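Side-chain contacts in AgaA (PDB 6HLX), which binds the opine agropinic acid in the periplasm and probably delivers it to an ABC transporter for import: residues L66-A69 and T75-T78; D81-L86 and I108-E113; P255-A260 and A316-G321. All blocks are in the same frame, centred on the assembly; numbering follows the deposited sequence.

From the N terminus, contact 1 comes first. It closes the loop between strand 61-66 and helix 79-90. Contact 2 follows and packs that helix on strand 105-110, an outermost strand of the same five-stranded antiparallel sheet. The two contacts touch: L66 CD1 lies 4.2 Å from V82 CG2, and T78 packs by its CB on the backbone of E113. Contact 3 closes a much longer span, in which helix 255-264 meets the turn after helix 306-315, just ahead of strand 322-327 in a mixed six-stranded sheet. Its centre is about 50 Å from that of contact 2. The three contacts follow in series, so none nests in or crosses another.

Contact 1: residues L66-A69 and T75-T78; sequences LRQA and TTVT
The loop from strand 61-66 to helix 79-90 doubles back on itself, and A69 and V77 close it. V77 N donates to A69 O over 2.9 Å, almost straight, with an N-H...O angle of 178°. The donor is tilted 32° from the carbonyl plane. The V77 side chain packs on the same carbonyl. Its CG1 is anti to the backbone N (chi1 177°), which places CG2 beside that N. CG2 therefore comes within 3.6 Å of A69 O, and it also meets A69 CB at 4.0 Å.

The two arms run nearly antiparallel without forming regular strands. A water links them. It accepts from A69 N at 3.1 Å and bonds R67 O and V77 O, each at 2.8 Å. It cannot serve every nearby acceptor at once, so these last two bonds may be shared. This is a strand-to-helix connection, and the two segments are its ends: L66 is the last residue of strand 61-66, and T78 is the N-cap of helix 79-90. D81 OD2 of the first turn accepts from T78 N. L66 reaches across at this end, where its branch CD1 packs on T78 C at 3.5 Å. The neighbouring H65 binds zinc together with E54.

The other margin is more exposed. Q68 bends at chi2, and the Q68 and T76 side chains cross at about a right angle. Q68 NE2 is 4.1 Å from T76 CG2, and a glycerol, probably from the crystallisation liquor, accepts from it. R67 turns away from the loop closure and bonds the backbone carbonyls of P47 and E48.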
loop_
_atom_site.group_PDB
_atom_site.type_symbol
_atom_site.label_atom_id
_atom_site.label_comp_id
_atom_site.label_asym_id
_atom_site.label_seq_id
_atom_site.Cartn_x
_atom_site.Cartn_y
_atom_site.Cartn_z
ATOM N N LEU A 66 5.396 2.053 26.571
ATOM C CA LEU A 66 4.039 2.427 26.190
ATOM C C LEU A 66 3.528 3.698 26.843
ATOM O O LEU A 66 3.717 3.922 28.037
ATOM C CB LEU A 66 3.035 1.274 26.416
ATOM C CG LEU A 66 3.349 -0.070 25.754
ATOM C CD1 LEU A 66 2.225 -1.059 26.029
ATOM C CD2 LEU A 66 3.602 0.081 24.227
ATOM N N ARG A 67 2.854 4.508 26.030
ATOM C CA ARG A 67 2.194 5.744 26.432
ATOM C C ARG A 67 0.964 5.358 27.264
ATOM O O ARG A 67 0.420 4.258 27.092
ATOM C CB ARG A 67 1.721 6.442 25.130
ATOM C CG ARG A 67 1.251 7.861 25.291
ATOM C CD ARG A 67 0.828 8.430 23.947
ATOM N NE ARG A 67 1.934 8.621 23.006
ATOM C CZ ARG A 67 2.795 9.636 23.046
ATOM N NH1 ARG A 67 2.709 10.553 24.005
ATOM N NH2 ARG A 67 3.746 9.744 22.124
ATOM N N GLN A 68 0.509 6.251 28.145
ATOM C CA GLN A 68 -0.748 6.028 28.857
ATOM C C GLN A 68 -1.850 6.253 27.802
ATOM O O GLN A 68 -1.956 7.339 27.233
ATOM C CB GLN A 68 -0.916 7.017 30.036
ATOM C CG GLN A 68 -2.304 6.966 30.674
ATOM C CD GLN A 68 -2.733 5.601 31.163
ATOM O OE1 GLN A 68 -1.972 4.878 31.824
ATOM N NE2 GLN A 68 -3.984 5.225 30.851
ATOM N N ALA A 69 -2.593 5.206 27.474
ATOM C CA ALA A 69 -3.591 5.285 26.408
ATOM C C ALA A 69 -4.705 4.289 26.656
ATOM O O ALA A 69 -4.498 3.283 27.335
ATOM C CB ALA A 69 -2.917 4.979 25.052
ATOM N N THR A 75 -10.806 0.227 28.122
ATOM C CA THR A 75 -9.711 -0.570 28.693
ATOM C C THR A 75 -8.368 0.096 28.386
ATOM O O THR A 75 -8.264 0.856 27.421
ATOM C CB THR A 75 -9.773 -2.048 28.272
ATOM O OG1 THR A 75 -9.538 -2.180 26.852
ATOM C CG2 THR A 75 -11.091 -2.747 28.724
ATOM N N THR A 76 -7.353 -0.159 29.225
ATOM C CA THR A 76 -6.032 0.454 29.059
ATOM C C THR A 76 -5.190 -0.321 28.062
ATOM O O THR A 76 -5.246 -1.551 28.024
ATOM C CB THR A 76 -5.343 0.553 30.428
ATOM O OG1 THR A 76 -6.159 1.372 31.261
ATOM C CG2 THR A 76 -3.938 1.170 30.355
ATOM N N VAL A 77 -4.415 0.397 27.255
ATOM C CA VAL A 77 -3.505 -0.248 26.289
ATOM C C VAL A 77 -2.335 -0.821 27.080
ATOM O O VAL A 77 -1.672 -0.085 27.816
ATOM C CB VAL A 77 -3.011 0.732 25.197
ATOM C CG1 VAL A 77 -2.001 0.044 24.264
ATOM C CG2 VAL A 77 -4.183 1.288 24.394
ATOM N N THR A 78 -2.088 -2.137 26.949
ATOM C CA THR A 78 -1.008 -2.772 27.712
ATOM C C THR A 78 -0.113 -3.594 26.791
ATOM O O THR A 78 -0.474 -3.884 25.634
ATOM C CB THR A 78 -1.570 -3.679 28.832
ATOM O OG1 THR A 78 -2.108 -4.860 28.245
ATOM C CG2 THR A 78 -2.621 -2.977 29.721
HETATM O O HOH W 1 -1.315 2.605 28.463
#

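Contact 2: residues D81-L86 and I108-E113; sequences DVKASL and IETPDE. With EDO (1,2-ethanediol), chain B.
The flat group in the contact is the I108 carbonyl, which K83 meets from the helix. K83 NZ donates to I108 O over 3.1 Å. It sits 22° out of the carbonyl plane, with a C=O...N angle of 157°. A second carbonyl, D81 O in the helix, is approached from both faces: S85 N comes over one, and S85 OG over the other.

The K83 chain and I108 carry the contact. K83 CG is anti to the backbone N (chi1 -178°), and the rest runs out extended, which lays the methylenes obliquely across I108 before NZ reaches its O. CG meets I108 CG2 at 3.7 Å. Further along, CD meets T110 CG2 at 3.9 Å. A water joins the polar ends. It accepts from K83 NZ at 2.8 Å and bonds T110 OG1 at 2.7 Å. A 1,2-ethanediol, probably from the crystallisation liquor, accepts from T110 N through O1 at 3.1 Å.

Toward the sheet the contact is apolar. I108 CD1 touches L86 CB at 3.8 Å, and both residues also pack on L118 of strand 115-120. V82 lies on V116 of that strand. The helix and strand run close to antiparallel, with axes 9.0 Å apart. This is helix-on-sheet packing: helix 79-90 lies against the five-stranded antiparallel sheet of a solute-binding protein, at its edge strand 105-110.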
loop_
_atom_site.group_PDB
_atom_site.type_symbol
_atom_site.label_atom_id
_atom_site.label_comp_id
_atom_site.label_asym_id
_atom_site.label_seq_id
_atom_site.Cartn_x
_atom_site.Cartn_y
_atom_site.Cartn_z
ATOM N N ASP A 81 -1.612 -6.595 25.023
ATOM C CA ASP A 81 -2.380 -6.258 23.810
ATOM C C ASP A 81 -1.430 -6.165 22.611
ATOM O O ASP A 81 -1.746 -6.648 21.528
ATOM C CB ASP A 81 -3.170 -4.947 24.001
ATOM C CG ASP A 81 -4.056 -5.018 25.228
ATOM O OD1 ASP A 81 -4.805 -6.025 25.365
ATOM O OD2 ASP A 81 -3.975 -4.093 26.075
ATOM N N VAL A 82 -0.264 -5.536 22.805
ATOM C CA VAL A 82 0.745 -5.443 21.751
ATOM C C VAL A 82 1.209 -6.852 21.375
ATOM O O VAL A 82 1.234 -7.192 20.189
ATOM C CB VAL A 82 1.933 -4.551 22.166
ATOM C CG1 VAL A 82 3.033 -4.559 21.087
ATOM C CG2 VAL A 82 1.459 -3.127 22.470
ATOM N N LYS A 83 1.503 -7.702 22.382
ATOM C CA LYS A 83 1.973 -9.059 22.092
ATOM C C LYS A 83 0.921 -9.879 21.317
ATOM O O LYS A 83 1.259 -10.506 20.308
ATOM C CB LYS A 83 2.382 -9.773 23.392
ATOM C CG LYS A 83 2.928 -11.182 23.182
ATOM C CD LYS A 83 3.665 -11.699 24.417
ATOM C CE LYS A 83 4.174 -13.107 24.187
ATOM N NZ LYS A 83 4.980 -13.576 25.340
ATOM N N ALA A 84 -0.354 -9.845 21.755
ATOM C CA ALA A 84 -1.430 -10.582 21.066
ATOM C C ALA A 84 -1.605 -10.090 19.615
ATOM O O ALA A 84 -1.800 -10.906 18.700
ATOM C CB ALA A 84 -2.744 -10.434 21.836
ATOM N N SER A 85 -1.500 -8.757 19.404
ATOM C CA SER A 85 -1.659 -8.145 18.081
ATOM C C SER A 85 -0.529 -8.605 17.159
ATOM O O SER A 85 -0.799 -9.003 16.021
ATOM C CB SER A 85 -1.710 -6.628 18.191
ATOM O OG SER A 85 -2.896 -6.266 18.896
ATOM N N LEU A 86 0.724 -8.588 17.665
ATOM C CA LEU A 86 1.884 -9.043 16.894
ATOM C C LEU A 86 1.825 -10.530 16.615
ATOM O O LEU A 86 2.122 -10.949 15.499
ATOM C CB LEU A 86 3.200 -8.656 17.587
ATOM C CG LEU A 86 3.489 -7.147 17.675
ATOM C CD1 LEU A 86 4.758 -6.882 18.482
ATOM C CD2 LEU A 86 3.582 -6.492 16.283
ATOM N N ILE A 108 8.889 -12.087 22.000
ATOM C CA ILE A 108 8.153 -10.904 22.438
ATOM C C ILE A 108 8.050 -11.018 23.958
ATOM O O ILE A 108 7.423 -11.953 24.470
ATOM C CB ILE A 108 6.743 -10.759 21.802
ATOM C CG1 ILE A 108 6.801 -10.769 20.253
ATOM C CG2 ILE A 108 6.065 -9.463 22.332
ATOM C CD1 ILE A 108 5.419 -11.049 19.530
ATOM N N GLU A 109 8.657 -10.071 24.667
ATOM C CA GLU A 109 8.647 -10.079 26.136
ATOM C C GLU A 109 7.801 -8.925 26.640
ATOM O O GLU A 109 7.757 -7.858 26.010
ATOM C CB GLU A 109 10.060 -9.984 26.694
ATOM C CG GLU A 109 10.933 -11.174 26.348
ATOM C CD GLU A 109 12.360 -10.996 26.812
ATOM O OE1 GLU A 109 13.092 -10.187 26.194
ATOM O OE2 GLU A 109 12.744 -11.661 27.802
ATOM N N THR A 110 7.108 -9.143 27.760
ATOM C CA THR A 110 6.244 -8.127 28.384
ATOM C C THR A 110 6.661 -8.036 29.876
ATOM O O THR A 110 5.926 -8.546 30.722
ATOM C CB THR A 110 4.751 -8.509 28.157
ATOM O OG1 THR A 110 4.542 -9.802 28.727
ATOM C CG2 THR A 110 4.369 -8.558 26.663
ATOM N N PRO A 111 7.843 -7.434 30.207
ATOM C CA PRO A 111 8.309 -7.408 31.624
ATOM C C PRO A 111 7.386 -6.684 32.590
ATOM O O PRO A 111 7.362 -6.992 33.784
ATOM C CB PRO A 111 9.697 -6.758 31.556
ATOM C CG PRO A 111 9.717 -6.019 30.270
ATOM C CD PRO A 111 8.818 -6.776 29.311
ATOM N N ASP A 112 6.627 -5.723 32.071
ATOM C CA ASP A 112 5.579 -5.032 32.814
ATOM C C ASP A 112 4.470 -4.613 31.865
ATOM O O ASP A 112 4.615 -4.751 30.641
ATOM C CB ASP A 112 6.112 -3.889 33.709
ATOM C CG ASP A 112 6.763 -2.734 32.993
ATOM O OD1 ASP A 112 6.220 -2.292 31.964
ATOM O OD2 ASP A 112 7.791 -2.230 33.496
ATOM N N GLU A 113 3.357 -4.116 32.412
ATOM C CA GLU A 113 2.200 -3.721 31.597
ATOM C C GLU A 113 2.503 -2.621 30.577
ATOM O O GLU A 113 1.754 -2.480 29.603
ATOM C CB GLU A 113 1.031 -3.273 32.501
ATOM C CG GLU A 113 0.283 -4.428 33.140
ATOM C CD GLU A 113 -1.169 -4.156 33.496
ATOM O OE1 GLU A 113 -1.539 -2.972 33.688
ATOM O OE2 GLU A 113 -1.943 -5.137 33.581
HETATM C C1 EDO B . 8.047 -11.361 30.155
HETATM O O1 EDO B . 7.605 -11.993 28.969
HETATM C C2 EDO B . 9.590 -11.387 30.216
HETATM O O2 EDO B . 10.053 -10.285 30.987
HETATM O O HOH W 2 4.472 -12.390 27.834
#

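Contact 3: residues P255-A260 and A316-G321; sequences PEVRQA and AGYPNG
V257 and A316 form the close-packed part of this contact, and Y318 lies beside them. V257 CG2 is the shared point. It meets A316 CB at 3.7 Å and Y318 CD2 at 3.9 Å. The valine holds CG1 anti to its backbone N (chi1 168°), and CG2 is the branch that reaches both partners. The V257 and Y318 side chains cross at about a right angle. The methyl meets the ring obliquely at CD2 and CE2. V257 is buried and also packs on L313. No hydrogen bond joins the two segments, so the fit rests on apolar contact.

Toward solvent, the packing thins out to E256. Its chain is extended beyond CG and passes alongside A316, with OE2 3.6 Å from A316 CA. E256 was modelled in two conformers, so that approach is less certain than the valine packing. In the conformer described here, OE1 forms a salt bridge with K315, the residue just before A316.

The second segment gets its shape from its own backbone. G317 leaves the helix with positive phi in a Schellman motif. A type I turn then runs from Y318 to G321, closed by G321 N donating to Y318 O at 3.2 Å. The Y318 ring meets F322 edge-to-face, and its side chain also touches P251 and K254.

Helix 255-264 thus starts against the C-terminal end of helix 306-315, with E256 and A260 both on L312. The turn from Y318 to G321 leads directly into strand 322-327 of the mixed six-stranded sheet.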
loop_
_atom_site.group_PDB
_atom_site.type_symbol
_atom_site.label_atom_id
_atom_site.label_comp_id
_atom_site.label_asym_id
_atom_site.label_seq_id
_atom_site.Cartn_x
_atom_site.Cartn_y
_atom_site.Cartn_z
ATOM N N PRO A 255 13.054 -15.208 -17.048
ATOM C CA PRO A 255 13.437 -13.783 -17.141
ATOM C C PRO A 255 13.321 -13.193 -18.559
ATOM O O PRO A 255 12.952 -12.025 -18.685
ATOM C CB PRO A 255 14.891 -13.783 -16.640
ATOM C CG PRO A 255 14.927 -14.937 -15.667
ATOM C CD PRO A 255 14.118 -15.996 -16.383
ATOM N N GLU A 256 13.632 -13.985 -19.617
ATOM C CA GLU A 256 13.536 -13.500 -21.002
ATOM C C GLU A 256 12.103 -13.140 -21.409
ATOM O O GLU A 256 11.911 -12.220 -22.210
ATOM C CB GLU A 256 14.147 -14.503 -21.988
ATOM C CG GLU A 256 15.661 -14.622 -21.882
ATOM C CD GLU A 256 16.291 -15.743 -22.689
ATOM O OE1 GLU A 256 17.487 -15.616 -23.036
ATOM O OE2 GLU A 256 15.599 -16.749 -22.972
ATOM N N VAL A 257 11.095 -13.853 -20.857
ATOM C CA VAL A 257 9.679 -13.564 -21.156
ATOM C C VAL A 257 9.265 -12.270 -20.434
ATOM O O VAL A 257 8.587 -11.410 -21.020
ATOM C CB VAL A 257 8.728 -14.753 -20.820
ATOM C CG1 VAL A 257 7.248 -14.347 -20.864
ATOM C CG2 VAL A 257 8.989 -15.949 -21.746
ATOM N N ARG A 258 9.665 -12.137 -19.157
ATOM C CA ARG A 258 9.313 -10.950 -18.379
ATOM C C ARG A 258 9.972 -9.714 -19.006
ATOM O O ARG A 258 9.295 -8.704 -19.199
ATOM C CB ARG A 258 9.683 -11.137 -16.897
ATOM C CG ARG A 258 9.024 -12.401 -16.305
ATOM C CD ARG A 258 9.192 -12.476 -14.799
ATOM N NE ARG A 258 10.583 -12.691 -14.394
ATOM C CZ ARG A 258 11.034 -13.775 -13.776
ATOM N NH1 ARG A 258 12.297 -13.842 -13.384
ATOM N NH2 ARG A 258 10.229 -14.812 -13.564
ATOM N N GLN A 259 11.251 -9.839 -19.432
ATOM C CA GLN A 259 11.965 -8.759 -20.132
ATOM C C GLN A 259 11.311 -8.462 -21.477
ATOM O O GLN A 259 11.183 -7.286 -21.817
ATOM C CB GLN A 259 13.460 -9.082 -20.340
ATOM C CG GLN A 259 14.285 -9.064 -19.050
ATOM C CD GLN A 259 15.705 -8.559 -19.267
ATOM O OE1 GLN A 259 16.100 -8.175 -20.360
ATOM N NE2 GLN A 259 16.495 -8.505 -18.221
ATOM N N ALA A 260 10.873 -9.508 -22.247
ATOM C CA ALA A 260 10.182 -9.275 -23.534
ATOM C C ALA A 260 8.977 -8.345 -23.329
ATOM O O ALA A 260 8.804 -7.402 -24.089
ATOM C CB ALA A 260 9.725 -10.589 -24.164
ATOM N N ALA A 316 13.357 -17.694 -25.613
ATOM C CA ALA A 316 12.747 -18.331 -24.446
ATOM C C ALA A 316 11.961 -19.616 -24.792
ATOM O O ALA A 316 11.558 -20.343 -23.885
ATOM C CB ALA A 316 11.828 -17.337 -23.741
ATOM N N GLY A 317 11.747 -19.875 -26.080
ATOM C CA GLY A 317 11.026 -21.056 -26.545
ATOM C C GLY A 317 9.589 -20.813 -26.971
ATOM O O GLY A 317 8.826 -21.774 -27.109
ATOM N N TYR A 318 9.223 -19.530 -27.232
ATOM C CA TYR A 318 7.881 -19.101 -27.669
ATOM C C TYR A 318 7.930 -18.377 -29.030
ATOM O O TYR A 318 7.633 -17.182 -29.089
ATOM C CB TYR A 318 7.178 -18.250 -26.571
ATOM C CG TYR A 318 7.119 -18.983 -25.252
ATOM C CD1 TYR A 318 6.171 -19.974 -25.026
ATOM C CD2 TYR A 318 8.072 -18.754 -24.262
ATOM C CE1 TYR A 318 6.167 -20.719 -23.851
ATOM C CE2 TYR A 318 8.080 -19.496 -23.081
ATOM C CZ TYR A 318 7.125 -20.476 -22.881
ATOM O OH TYR A 318 7.109 -21.200 -21.716
ATOM N N PRO A 319 8.276 -19.071 -30.149
ATOM C CA PRO A 319 8.362 -18.371 -31.449
ATOM C C PRO A 319 7.015 -17.892 -31.987
ATOM O O PRO A 319 6.973 -17.013 -32.851
ATOM C CB PRO A 319 9.008 -19.413 -32.369
ATOM C CG PRO A 319 8.621 -20.719 -31.783
ATOM C CD PRO A 319 8.639 -20.498 -30.292
ATOM N N ASN A 320 5.922 -18.463 -31.455
ATOM C CA ASN A 320 4.548 -18.139 -31.834
ATOM C C ASN A 320 3.779 -17.515 -30.678
ATOM O O ASN A 320 2.562 -17.397 -30.764
ATOM C CB ASN A 320 3.837 -19.399 -32.337
ATOM C CG ASN A 320 4.558 -20.056 -33.490
ATOM O OD1 ASN A 320 4.907 -21.241 -33.443
ATOM N ND2 ASN A 320 4.817 -19.287 -34.538
ATOM N N GLY A 321 4.487 -17.120 -29.618
ATOM C CA GLY A 321 3.877 -16.522 -28.434
ATOM C C GLY A 321 3.119 -17.546 -27.617
ATOM O O GLY A 321 3.456 -18.737 -27.640
#